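Local coordinates for fructose 1-phosphate kinase (Staphylococcus aureus, PDB 2JG5), which probably catalyses the ATP-dependent phosphorylation of fructose 1-phosphate to fructose 1,6-bisphosphate, as a pfkB-family sugar kinase of the LacC subfamily, at residues N8-D12 with K65-D69; F16-F20 with K92-G96; R44-D50 with L285-I291; F80-D84 with P106-Q112; A223-D227 with I265-F269. All blocks are in the same frame, centred on the assembly; numbering follows the deposited sequence.

Interaction 1 (N8-D12 with K65-D69); sequences NPSID and KFIID
Ile11 and Phe66 carry one half of this contact and Pro9 with Ile67 the other, so that two side chains of helix 61-73 interlock with two that stand at and just before the start of strand 10-16. Helix and strand run steeply to each other, 77° between the short axes at 8.9 Å, and one turn of the helix meets Pro9 and the first two strand residues, Ser10 and Ile11. The bump from the strand is Ile11. Its CG1 lies 3.6 Å from Phe66 CD2, and CD1 and CG2 spread over neighbouring ring atoms, CD1 near CG and CG2 near CE2. Phe66 holds its ring anti to the backbone N (chi1 173°), which sends it out from the helix along the flank of the isoleucine. The reciprocal bump is Ile67: its CD1 enters the hollow between Pro9 and Ile11, 3.8 Å from Pro9 CB and 3.6 Å from Ser10 O, a plain van der Waals touch on a backbone carbonyl. Ser10 turns its side chain to the far side of the strand, where OG donates to Asp12 OD1 at 2.7 Å. No hydrogen bond crosses the contact, which is van der Waals packing. Phe62 of the second subunit completes the cluster, packing on Ile11 and meeting the Phe66 ring. The arrangement sits where the small lid sheet of a ribokinase-type fold springs from the alpha/beta domain, at the subunit interface.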
# COMPACT_ATOMS: atom_id res chain seq x y z
N ASN A 8 1.94 14.49 -8.29
CA ASN A 8 1.66 13.09 -8.11
C ASN A 8 2.52 12.47 -6.99
O ASN A 8 3.29 11.53 -7.23
CB ASN A 8 1.86 12.36 -9.46
CG ASN A 8 1.34 10.93 -9.45
OD1 ASN A 8 0.61 10.53 -8.55
ND2 ASN A 8 1.73 10.15 -10.46
N PRO A 9 2.41 12.99 -5.76
CA PRO A 9 3.22 12.46 -4.66
C PRO A 9 2.98 10.97 -4.40
O PRO A 9 1.98 10.39 -4.85
CB PRO A 9 2.74 13.28 -3.46
CG PRO A 9 1.39 13.78 -3.85
CD PRO A 9 1.51 14.07 -5.29
N SER A 10 3.88 10.35 -3.66
CA SER A 10 3.79 8.92 -3.49
C SER A 10 4.10 8.45 -2.10
O SER A 10 4.85 9.08 -1.36
CB SER A 10 4.76 8.23 -4.46
OG SER A 10 6.06 8.75 -4.28
N ILE A 11 3.50 7.32 -1.74
CA ILE A 11 4.11 6.48 -0.74
C ILE A 11 5.10 5.62 -1.50
O ILE A 11 4.77 4.97 -2.50
CB ILE A 11 3.09 5.64 0.05
CG1 ILE A 11 2.05 6.56 0.69
CG2 ILE A 11 3.79 4.80 1.14
CD1 ILE A 11 0.92 5.84 1.37
N ASP A 12 6.34 5.66 -1.04
CA ASP A 12 7.35 4.76 -1.56
C ASP A 12 7.39 3.55 -0.63
O ASP A 12 7.99 3.57 0.43
CB ASP A 12 8.68 5.49 -1.68
CG ASP A 12 8.60 6.69 -2.63
OD1 ASP A 12 7.63 6.77 -3.41
OD2 ASP A 12 9.51 7.55 -2.60
N LYS A 65 -3.45 11.08 3.62
CA LYS A 65 -3.24 11.35 5.03
C LYS A 65 -1.84 10.94 5.49
O LYS A 65 -1.17 11.69 6.21
CB LYS A 65 -4.30 10.62 5.87
CG LYS A 65 -5.76 10.92 5.49
CD LYS A 65 -6.18 12.35 5.88
CE LYS A 65 -7.70 12.52 5.87
NZ LYS A 65 -8.15 13.57 6.86
N PHE A 66 -1.39 9.76 5.07
CA PHE A 66 -0.05 9.28 5.43
C PHE A 66 1.05 10.28 5.09
O PHE A 66 1.96 10.52 5.89
CB PHE A 66 0.25 7.94 4.74
CG PHE A 66 1.67 7.47 4.93
CD1 PHE A 66 2.02 6.69 6.02
CD2 PHE A 66 2.66 7.82 4.01
CE1 PHE A 66 3.34 6.26 6.20
CE2 PHE A 66 3.98 7.39 4.18
CZ PHE A 66 4.32 6.60 5.28
N ILE A 67 0.95 10.86 3.90
CA ILE A 67 1.90 11.85 3.43
C ILE A 67 1.86 13.12 4.29
O ILE A 67 2.91 13.69 4.65
CB ILE A 67 1.68 12.17 1.95
CG1 ILE A 67 2.07 10.94 1.11
CG2 ILE A 67 2.48 13.40 1.53
CD1 ILE A 67 2.07 11.19 -0.39
N ILE A 68 0.65 13.56 4.63
CA ILE A 68 0.50 14.73 5.49
C ILE A 68 1.07 14.46 6.89
O ILE A 68 1.87 15.26 7.41
CB ILE A 68 -0.96 15.23 5.56
CG1 ILE A 68 -1.54 15.37 4.14
CG2 ILE A 68 -1.03 16.55 6.30
CD1 ILE A 68 -3.05 15.58 4.07
N ASP A 69 0.71 13.32 7.49
CA ASP A 69 1.21 12.97 8.82
C ASP A 69 2.73 12.76 8.84
O ASP A 69 3.41 13.18 9.78
CB ASP A 69 0.49 11.73 9.39
CG ASP A 69 -0.99 11.99 9.66
OD1 ASP A 69 -1.51 13.04 9.23
OD2 ASP A 69 -1.63 11.15 10.31

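Interaction 2 (F16-F20 with K92-G96); sequences FTNDF and KLKTG
Phe16 and Lys94 pair as parallel strand neighbours, CA atoms 4.8 Å apart, and Thr17 N donates to Lys94 O at 3.3 Å with a nearly straight N-H...O angle of 166°. This is the far end of the lid sheet, the small mixed sheet of the ribokinase-type fold, where strands 10-16 and 88-94 run out into loops. On the face that bears Phe16 and Lys94, the two side chains lie alongside each other and point the same way. Lys94 CB rides over one face of the phenyl ring, 4.3 Å from its centroid, as a CH-pi contact. CD already lies near CZ of the ring; the bend at chi3 (71°) then brings CE and NZ along the ring's outer rim, with Lys94 NZ 3.2 Å from Phe16 CZ. Beyond the paired residues Thr95 takes over the grip, its methyl CG2 resting against Asp19 N. Phe20, folded back by the loop, sets one ring face on Leu93, whose CD1 stands 3.9 Å from the centroid and off toward the rim. Phe20 also packs on Phe20 of the second subunit, which places this lid tip at the dimer interface. Thr95 OG1 donates to Thr17 O at 2.9 Å, and also lies 3.5 Å from Phe20 CB.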
# COMPACT_ATOMS: atom_id res chain seq x y z
N PHE A 16 12.08 -5.25 1.20
CA PHE A 16 13.27 -6.06 1.16
C PHE A 16 12.84 -7.50 1.07
O PHE A 16 12.02 -7.96 1.87
CB PHE A 16 14.14 -5.84 2.40
CG PHE A 16 14.80 -4.49 2.45
CD1 PHE A 16 14.07 -3.35 2.80
CD2 PHE A 16 16.15 -4.36 2.15
CE1 PHE A 16 14.68 -2.11 2.84
CE2 PHE A 16 16.77 -3.11 2.19
CZ PHE A 16 16.03 -1.98 2.54
N THR A 17 13.40 -8.20 0.08
CA THR A 17 13.13 -9.61 -0.14
C THR A 17 14.25 -10.23 -0.95
O THR A 17 14.74 -9.62 -1.91
CB THR A 17 11.73 -9.83 -0.82
OG1 THR A 17 11.34 -11.20 -0.68
CG2 THR A 17 11.73 -9.41 -2.30
N ASN A 18 14.66 -11.43 -0.55
CA ASN A 18 15.77 -12.15 -1.17
C ASN A 18 15.33 -13.09 -2.29
O ASN A 18 14.25 -13.67 -2.22
CB ASN A 18 16.52 -12.95 -0.10
CG ASN A 18 17.82 -13.52 -0.60
OD1 ASN A 18 17.92 -14.72 -0.86
ND2 ASN A 18 18.81 -12.66 -0.78
N ASP A 19 16.19 -13.26 -3.31
CA ASP A 19 15.94 -14.14 -4.46
C ASP A 19 14.54 -13.87 -5.06
O ASP A 19 13.69 -14.77 -5.09
CB ASP A 19 16.09 -15.64 -4.09
CG ASP A 19 17.56 -16.16 -4.13
OD1 ASP A 19 18.28 -15.95 -5.14
OD2 ASP A 19 17.98 -16.82 -3.15
N PHE A 20 14.29 -12.65 -5.52
CA PHE A 20 12.98 -12.29 -6.07
C PHE A 20 12.49 -13.28 -7.13
O PHE A 20 13.07 -13.40 -8.20
CB PHE A 20 12.97 -10.88 -6.66
CG PHE A 20 11.63 -10.47 -7.23
CD1 PHE A 20 10.53 -10.28 -6.40
CD2 PHE A 20 11.48 -10.28 -8.61
CE1 PHE A 20 9.30 -9.91 -6.92
CE2 PHE A 20 10.24 -9.91 -9.14
CZ PHE A 20 9.15 -9.72 -8.30
N LYS A 92 9.21 -0.32 -4.42
CA LYS A 92 10.64 -0.45 -4.63
C LYS A 92 11.09 -1.80 -4.08
O LYS A 92 11.08 -2.00 -2.87
CB LYS A 92 11.41 0.68 -3.92
CG LYS A 92 10.74 2.08 -3.96
CD LYS A 92 10.70 2.66 -5.36
CE LYS A 92 9.66 3.78 -5.50
NZ LYS A 92 9.74 4.49 -6.83
N LEU A 93 11.46 -2.72 -4.97
CA LEU A 93 11.89 -4.06 -4.56
C LEU A 93 13.40 -4.15 -4.41
O LEU A 93 14.16 -4.11 -5.40
CB LEU A 93 11.40 -5.14 -5.53
CG LEU A 93 9.90 -5.28 -5.78
CD1 LEU A 93 9.65 -6.38 -6.79
CD2 LEU A 93 9.14 -5.55 -4.48
N LYS A 94 13.84 -4.28 -3.17
CA LYS A 94 15.26 -4.35 -2.89
C LYS A 94 15.69 -5.79 -2.62
O LYS A 94 15.52 -6.30 -1.50
CB LYS A 94 15.64 -3.40 -1.75
CG LYS A 94 15.27 -1.93 -2.01
CD LYS A 94 15.77 -1.00 -0.91
CE LYS A 94 17.28 -0.84 -0.92
NZ LYS A 94 17.82 -0.39 0.40
N THR A 95 16.21 -6.45 -3.66
CA THR A 95 16.88 -7.74 -3.55
C THR A 95 18.37 -7.47 -3.69
O THR A 95 18.91 -6.59 -3.00
CB THR A 95 16.44 -8.73 -4.66
OG1 THR A 95 15.01 -8.79 -4.71
CG2 THR A 95 17.01 -10.14 -4.41
N GLY A 96 19.04 -8.21 -4.56
CA GLY A 96 20.36 -7.84 -5.05
C GLY A 96 20.18 -6.79 -6.13
O GLY A 96 21.03 -5.93 -6.33

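Interaction 3 (R44-D50 with L285-I291); sequences RVLKTLD and LATRDAI
Arg288 reaches across Thr48 and Leu49 to Asp50, tying the first turn of helix 288-295 to the Schellman motif that ends helix 38-48 in the alpha/beta domain of this ribokinase-type fold. Its CB lies 3.7 Å from Thr48 O and near the Thr48 methyl CG2. CG sits near Thr48 O, and Arg288 CD presses closer to Thr48 O, at 3.2 Å, while also touching Leu49 CD2. A bend at chi2 (58°) lays the chain along this helix end. NE, near Leu49 CD2 as well, forms a salt bridge with Glu292. At the tip the guanidinium has Leu49 O over one face and Asp50 at its edge; NH1 also makes a weak bond to Thr48 O. Away from this arm the contact is apolar. Ile291 CD1 lies 4.0 Å from Leu49 CD2, one side chain lying across the other, and Leu285 CD1 packs on Arg44 CB at 3.5 Å. Thr48 fixes its own rotation by OG1 donating to Arg44 O, which turns CG2 toward the start of the other helix. Helices 247-260 and 265-280 back Leu49. The salt bridge across the contact is short: Arg288 NH1 meets Asp50 OD2 at 2.7 Å, within the guanidinium plane but well above that of the carboxylate.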
# COMPACT_ATOMS: atom_id res chain seq x y z
N ARG A 44 12.07 17.97 1.95
CA ARG A 44 12.82 17.15 2.90
C ARG A 44 14.27 17.63 3.04
O ARG A 44 14.79 17.74 4.16
CB ARG A 44 12.80 15.67 2.51
CG ARG A 44 11.51 14.91 2.81
CD ARG A 44 11.87 13.47 3.12
NE ARG A 44 10.73 12.56 3.20
CZ ARG A 44 10.32 11.95 4.33
NH1 ARG A 44 10.97 12.16 5.47
NH2 ARG A 44 9.28 11.12 4.31
N VAL A 45 14.91 17.95 1.91
CA VAL A 45 16.28 18.45 1.95
C VAL A 45 16.34 19.89 2.48
O VAL A 45 17.21 20.22 3.28
CB VAL A 45 17.02 18.31 0.60
CG1 VAL A 45 18.48 18.74 0.74
CG2 VAL A 45 16.95 16.88 0.09
N LEU A 46 15.39 20.73 2.06
CA LEU A 46 15.33 22.09 2.59
C LEU A 46 15.25 22.00 4.11
O LEU A 46 15.95 22.73 4.81
CB LEU A 46 14.16 22.90 2.03
CG LEU A 46 14.20 23.43 0.59
CD1 LEU A 46 12.84 23.99 0.18
CD2 LEU A 46 15.31 24.49 0.36
N LYS A 47 14.43 21.07 4.61
CA LYS A 47 14.27 20.86 6.06
C LYS A 47 15.55 20.46 6.78
O LYS A 47 15.88 21.04 7.82
CB LYS A 47 13.17 19.83 6.35
CG LYS A 47 12.79 19.75 7.82
CD LYS A 47 12.23 21.08 8.31
CE LYS A 47 12.29 21.20 9.83
NZ LYS A 47 11.54 22.41 10.26
N THR A 48 16.25 19.47 6.22
CA THR A 48 17.60 19.05 6.65
C THR A 48 18.55 20.26 6.73
O THR A 48 19.48 20.28 7.53
CB THR A 48 18.16 17.98 5.68
OG1 THR A 48 17.30 16.83 5.65
CG2 THR A 48 19.54 17.52 6.07
N LEU A 49 18.30 21.28 5.90
CA LEU A 49 19.14 22.47 5.84
C LEU A 49 18.59 23.60 6.69
O LEU A 49 19.16 24.70 6.70
CB LEU A 49 19.30 22.95 4.39
CG LEU A 49 20.03 22.00 3.42
CD1 LEU A 49 19.77 22.41 1.97
CD2 LEU A 49 21.52 21.94 3.72
N ASP A 50 17.52 23.32 7.42
CA ASP A 50 16.90 24.30 8.34
C ASP A 50 16.13 25.39 7.60
O ASP A 50 16.14 26.55 7.99
CB ASP A 50 17.95 24.95 9.27
CG ASP A 50 18.51 23.99 10.29
OD1 ASP A 50 17.74 23.18 10.85
OD2 ASP A 50 19.73 24.07 10.57
N LEU A 285 17.84 10.28 1.40
CA LEU A 285 18.26 11.66 1.30
C LEU A 285 19.35 11.95 2.32
O LEU A 285 19.42 11.31 3.38
CB LEU A 285 17.08 12.60 1.49
CG LEU A 285 15.90 12.43 0.52
CD1 LEU A 285 14.88 13.51 0.80
CD2 LEU A 285 16.36 12.52 -0.93
N ALA A 286 20.20 12.93 2.02
CA ALA A 286 21.40 13.18 2.80
C ALA A 286 21.09 13.75 4.18
O ALA A 286 20.11 14.47 4.36
CB ALA A 286 22.33 14.10 2.05
N THR A 287 21.94 13.42 5.14
CA THR A 287 21.91 14.06 6.44
C THR A 287 22.61 15.41 6.32
O THR A 287 23.33 15.66 5.34
CB THR A 287 22.59 13.19 7.53
OG1 THR A 287 23.97 12.99 7.19
CG2 THR A 287 21.89 11.83 7.65
N ARG A 288 22.39 16.28 7.31
CA ARG A 288 23.02 17.60 7.38
C ARG A 288 24.54 17.50 7.42
O ARG A 288 25.23 18.27 6.74
CB ARG A 288 22.49 18.38 8.59
CG ARG A 288 23.00 19.83 8.68
CD ARG A 288 22.64 20.64 7.43
NE ARG A 288 23.09 22.03 7.49
CZ ARG A 288 22.48 23.00 8.17
NH1 ARG A 288 21.37 22.75 8.86
NH2 ARG A 288 22.98 24.22 8.16
N ASP A 289 25.05 16.56 8.21
CA ASP A 289 26.50 16.38 8.39
C ASP A 289 27.20 15.81 7.16
O ASP A 289 28.37 16.10 6.94
CB ASP A 289 26.81 15.52 9.62
CG ASP A 289 26.43 16.21 10.92
OD1 ASP A 289 25.81 17.30 10.87
OD2 ASP A 289 26.76 15.65 11.99
N ALA A 290 26.48 15.00 6.38
CA ALA A 290 27.01 14.52 5.11
C ALA A 290 27.14 15.67 4.11
O ALA A 290 28.12 15.76 3.38
CB ALA A 290 26.13 13.41 4.54
N ILE A 291 26.14 16.55 4.12
CA ILE A 291 26.12 17.71 3.24
C ILE A 291 27.28 18.66 3.55
O ILE A 291 28.01 19.06 2.64
CB ILE A 291 24.76 18.46 3.32
CG1 ILE A 291 23.63 17.61 2.70
CG2 ILE A 291 24.85 19.85 2.65
CD1 ILE A 291 22.21 18.05 3.07

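Interaction 4 (F80-D84 with P106-Q112); sequences FIEVD and PHITSTQ
Val83 and Gln112 form the close-packed centre, the valine methyl CG1 lying 3.5 Å from Gln112 OE1 and the other methyl, CG2, against Pro106 CG at 3.8 Å. Ile108 CG1 meets Val83 CG1 from a further side, so the branched side chain is held between proline, isoleucine and amide. Ile81 continues the packing along the helix: its CG2 touches the Gln112 carbonyl oxygen and CB, the two side chains running alongside but oppositely directed. Phe58 of the neighbouring strand 58-59 covers Ile81, Val83 and Ile108 as well. Helix 110-120 thus begins against the edge region of the parallel sheet of the alpha/beta domain, opening with a capping box: Gln112 N donates to Thr109 OG1, and Thr109 N to Gln112 OE1 at 3.2 Å. The glutamine bends at chi2 (148°) to bring its amide back over the helix start. Toward solvent the fit is looser and polar. There Gln112 NE2 makes a weak bond to Asp84 OD2 at 3.3 Å, with amide and carboxylate planes 67° apart. A water bridges here, accepting from Asp84 N and donating to His107 O and to Gln112 OE1, at 2.7 Å from each of these two oxygens.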
# COMPACT_ATOMS: atom_id res chain seq x y z
N PHE A 80 -1.94 20.50 0.73
CA PHE A 80 -2.35 19.69 -0.40
C PHE A 80 -3.82 19.86 -0.75
O PHE A 80 -4.66 20.06 0.13
CB PHE A 80 -2.09 18.20 -0.12
CG PHE A 80 -0.63 17.82 -0.14
CD1 PHE A 80 -0.01 17.35 1.01
CD2 PHE A 80 0.11 17.91 -1.31
CE1 PHE A 80 1.34 16.98 1.00
CE2 PHE A 80 1.46 17.56 -1.34
CZ PHE A 80 2.08 17.09 -0.18
N ILE A 81 -4.11 19.78 -2.05
CA ILE A 81 -5.48 19.82 -2.55
C ILE A 81 -6.04 18.41 -2.46
O ILE A 81 -5.50 17.48 -3.09
CB ILE A 81 -5.54 20.28 -4.04
CG1 ILE A 81 -4.83 21.63 -4.25
CG2 ILE A 81 -6.98 20.26 -4.57
CD1 ILE A 81 -5.46 22.81 -3.50
N GLU A 82 -7.12 18.26 -1.70
CA GLU A 82 -7.77 16.96 -1.53
C GLU A 82 -8.38 16.52 -2.85
O GLU A 82 -9.22 17.22 -3.43
CB GLU A 82 -8.84 17.00 -0.42
CG GLU A 82 -9.39 15.61 0.02
CD GLU A 82 -10.71 15.71 0.79
OE1 GLU A 82 -10.67 15.61 2.04
OE2 GLU A 82 -11.77 15.88 0.16
N VAL A 83 -7.91 15.38 -3.34
CA VAL A 83 -8.51 14.76 -4.52
C VAL A 83 -9.33 13.52 -4.10
O VAL A 83 -9.18 13.03 -2.98
CB VAL A 83 -7.45 14.45 -5.63
CG1 VAL A 83 -6.73 15.74 -6.03
CG2 VAL A 83 -6.44 13.44 -5.16
N ASP A 84 -10.20 13.05 -4.99
CA ASP A 84 -11.21 12.04 -4.69
C ASP A 84 -10.70 10.59 -4.79
O ASP A 84 -11.41 9.65 -4.44
CB ASP A 84 -12.43 12.23 -5.60
CG ASP A 84 -12.98 13.64 -5.56
OD1 ASP A 84 -13.05 14.22 -4.46
OD2 ASP A 84 -13.36 14.17 -6.64
N PRO A 106 -3.78 9.39 -8.67
CA PRO A 106 -5.24 9.48 -8.62
C PRO A 106 -5.75 10.28 -9.82
O PRO A 106 -4.98 11.01 -10.45
CB PRO A 106 -5.49 10.27 -7.33
CG PRO A 106 -4.21 11.03 -7.09
CD PRO A 106 -3.15 10.08 -7.53
N HIS A 107 -7.04 10.13 -10.15
CA HIS A 107 -7.67 11.05 -11.08
C HIS A 107 -7.85 12.38 -10.39
O HIS A 107 -8.39 12.47 -9.28
CB HIS A 107 -9.03 10.54 -11.58
CG HIS A 107 -9.72 11.51 -12.49
ND1 HIS A 107 -9.34 11.70 -13.80
CD2 HIS A 107 -10.75 12.37 -12.26
CE1 HIS A 107 -10.12 12.63 -14.35
NE2 HIS A 107 -10.97 13.05 -13.44
N ILE A 108 -7.37 13.42 -11.07
CA ILE A 108 -7.45 14.78 -10.57
C ILE A 108 -8.34 15.58 -11.51
O ILE A 108 -8.04 15.69 -12.72
CB ILE A 108 -6.03 15.42 -10.45
CG1 ILE A 108 -5.15 14.57 -9.53
CG2 ILE A 108 -6.13 16.87 -9.93
CD1 ILE A 108 -3.69 14.59 -9.87
N THR A 109 -9.43 16.12 -10.96
CA THR A 109 -10.40 16.92 -11.71
C THR A 109 -9.81 18.29 -12.07
O THR A 109 -8.79 18.69 -11.54
CB THR A 109 -11.69 17.15 -10.89
OG1 THR A 109 -11.38 17.94 -9.73
CG2 THR A 109 -12.32 15.82 -10.46
N SER A 110 -10.48 19.02 -12.96
CA SER A 110 -10.03 20.34 -13.39
C SER A 110 -10.23 21.35 -12.27
O SER A 110 -9.40 22.25 -12.08
CB SER A 110 -10.78 20.79 -14.63
OG SER A 110 -10.50 19.93 -15.71
N THR A 111 -11.32 21.18 -11.53
CA THR A 111 -11.67 21.98 -10.37
C THR A 111 -10.60 21.91 -9.27
O THR A 111 -10.26 22.93 -8.64
CB THR A 111 -13.05 21.52 -9.84
OG1 THR A 111 -14.07 22.12 -10.64
CG2 THR A 111 -13.27 21.89 -8.38
N GLN A 112 -10.07 20.70 -9.05
CA GLN A 112 -9.00 20.49 -8.09
C GLN A 112 -7.69 21.13 -8.54
O GLN A 112 -7.01 21.77 -7.74
CB GLN A 112 -8.83 19.00 -7.82
CG GLN A 112 -9.82 18.49 -6.79
CD GLN A 112 -10.24 17.06 -7.00
OE1 GLN A 112 -9.67 16.33 -7.82
NE2 GLN A 112 -11.26 16.64 -6.25
O HOH W 1 -10.20 13.73 -7.70

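Interaction 5 (A223-D227 with I265-F269); sequences AIYID and IEKAF
Ala223 opens the contact with its methyl group, CB standing 3.7 Å from Phe269 CZ, and with its carbonyl oxygen at the edge of the same ring. Ile224 turns its side chain to the other side of the sheet, toward helix 196-208, and offers the phenylalanine little beyond its backbone. Tyr225 is the main partner. Its CB sits almost exactly over the centre of the Phe269 ring, 3.6 Å from the centroid and 2° off the normal, a CH-pi contact made possible by Phe269 holding CG anti to its own N (chi1 -178°), so that the ring extends from helix to strand. The tyrosine ring goes on toward Ile265, edge-to-face with Phe269, and its CE2 lies 3.6 Å from Ile265 CG2, which sits over one face. Ile232 of the adjoining strand also touches both Tyr225 and Ile265. Asp227 ends the walk: its OD1 receives a weak hydrogen bond from Tyr225 OH at 2.8 Å. The axes of 265-269 and 223-226 run roughly antiparallel, at 151°, packing a helix on the C-terminal antiparallel sheet of this fold. No hydrogen bond spans the interface, so adhesion is left to largely buried aromatic and aliphatic surfaces, while the tyrosine hydroxyl makes its weak bond within its own segment.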
# COMPACT_ATOMS: atom_id res chain seq x y z
N ALA A 223 28.56 19.87 -11.86
CA ALA A 223 27.49 20.66 -12.46
C ALA A 223 28.00 22.02 -12.91
O ALA A 223 29.06 22.47 -12.48
CB ALA A 223 26.33 20.84 -11.46
N ILE A 224 27.24 22.66 -13.79
CA ILE A 224 27.57 24.01 -14.22
C ILE A 224 26.38 24.93 -14.01
O ILE A 224 25.26 24.64 -14.44
CB ILE A 224 28.08 24.07 -15.68
CG1 ILE A 224 29.40 23.29 -15.80
CG2 ILE A 224 28.24 25.53 -16.13
CD1 ILE A 224 29.92 23.13 -17.18
N TYR A 225 26.64 26.04 -13.33
CA TYR A 225 25.66 27.09 -13.18
C TYR A 225 25.91 28.11 -14.28
O TYR A 225 27.06 28.49 -14.51
CB TYR A 225 25.78 27.74 -11.80
CG TYR A 225 24.97 29.01 -11.65
CD1 TYR A 225 23.67 28.97 -11.13
CD2 TYR A 225 25.48 30.23 -12.06
CE1 TYR A 225 22.92 30.13 -11.00
CE2 TYR A 225 24.74 31.39 -11.94
CZ TYR A 225 23.47 31.34 -11.41
OH TYR A 225 22.75 32.50 -11.30
N ILE A 226 24.85 28.54 -14.96
CA ILE A 226 24.97 29.57 -16.00
C ILE A 226 24.02 30.75 -15.76
O ILE A 226 22.81 30.56 -15.58
CB ILE A 226 24.74 29.02 -17.45
CG1 ILE A 226 25.60 27.79 -17.74
CG2 ILE A 226 25.02 30.11 -18.49
CD1 ILE A 226 24.92 26.46 -17.42
N ASP A 227 24.59 31.95 -15.80
CA ASP A 227 23.93 33.24 -15.60
C ASP A 227 24.04 34.05 -16.88
O ASP A 227 24.72 33.63 -17.81
CB ASP A 227 24.75 34.01 -14.56
CG ASP A 227 23.92 34.60 -13.47
OD1 ASP A 227 22.71 34.28 -13.41
OD2 ASP A 227 24.50 35.35 -12.67
N ILE A 265 25.58 33.35 -4.93
CA ILE A 265 25.29 32.40 -5.99
C ILE A 265 26.29 31.23 -5.95
O ILE A 265 25.87 30.06 -5.95
CB ILE A 265 25.23 33.11 -7.38
CG1 ILE A 265 23.80 33.57 -7.65
CG2 ILE A 265 25.65 32.18 -8.51
CD1 ILE A 265 23.71 34.82 -8.51
N GLU A 266 27.58 31.55 -5.85
CA GLU A 266 28.66 30.56 -5.84
C GLU A 266 28.55 29.55 -4.70
O GLU A 266 28.65 28.34 -4.92
CB GLU A 266 30.04 31.24 -5.76
CG GLU A 266 30.48 31.97 -7.02
CD GLU A 266 29.99 33.42 -7.09
OE1 GLU A 266 29.25 33.87 -6.19
OE2 GLU A 266 30.37 34.12 -8.06
N LYS A 267 28.35 30.05 -3.48
CA LYS A 267 28.27 29.18 -2.32
C LYS A 267 26.96 28.41 -2.28
O LYS A 267 26.93 27.25 -1.85
CB LYS A 267 28.49 29.97 -1.04
CG LYS A 267 29.93 30.46 -0.89
CD LYS A 267 30.81 29.37 -0.33
CE LYS A 267 32.27 29.70 -0.51
NZ LYS A 267 33.05 29.00 0.54
N ALA A 268 25.88 29.06 -2.72
CA ALA A 268 24.57 28.40 -2.85
C ALA A 268 24.68 27.23 -3.82
O ALA A 268 24.15 26.15 -3.55
CB ALA A 268 23.53 29.38 -3.33
N PHE A 269 25.40 27.46 -4.92
CA PHE A 269 25.64 26.44 -5.94
C PHE A 269 26.49 25.30 -5.38
O PHE A 269 26.16 24.13 -5.55
CB PHE A 269 26.28 27.07 -7.18
CG PHE A 269 26.52 26.10 -8.32
CD1 PHE A 269 25.50 25.28 -8.81
CD2 PHE A 269 27.77 26.04 -8.94
CE1 PHE A 269 25.73 24.40 -9.88
CE2 PHE A 269 28.00 25.18 -10.02
CZ PHE A 269 26.98 24.35 -10.48

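Interactions 1 and 2 lie 23 Å apart between centres on the same lid sheet, one at its root and the other at its tip, and touch through Asp12 OD1 and Lys92 CE, 4.2 Å apart; both reach the second subunit. Interaction 4 adjoins interaction 1, centres 14 Å apart, with Ile67 CG2 packing on Phe80 CE1 at 3.8 Å, so helix 61-73 packs on the strand region that follows it. Interaction 5 stands across the chain's centre from these three, at least 32 Å away between centres. Interaction 3 is 20 Å from interaction 1 and 19 Å from interaction 5. In ribokinase-type folds the active site lies between lid and alpha/beta domain, so interactions 1 and 2 probably belong to its lid side.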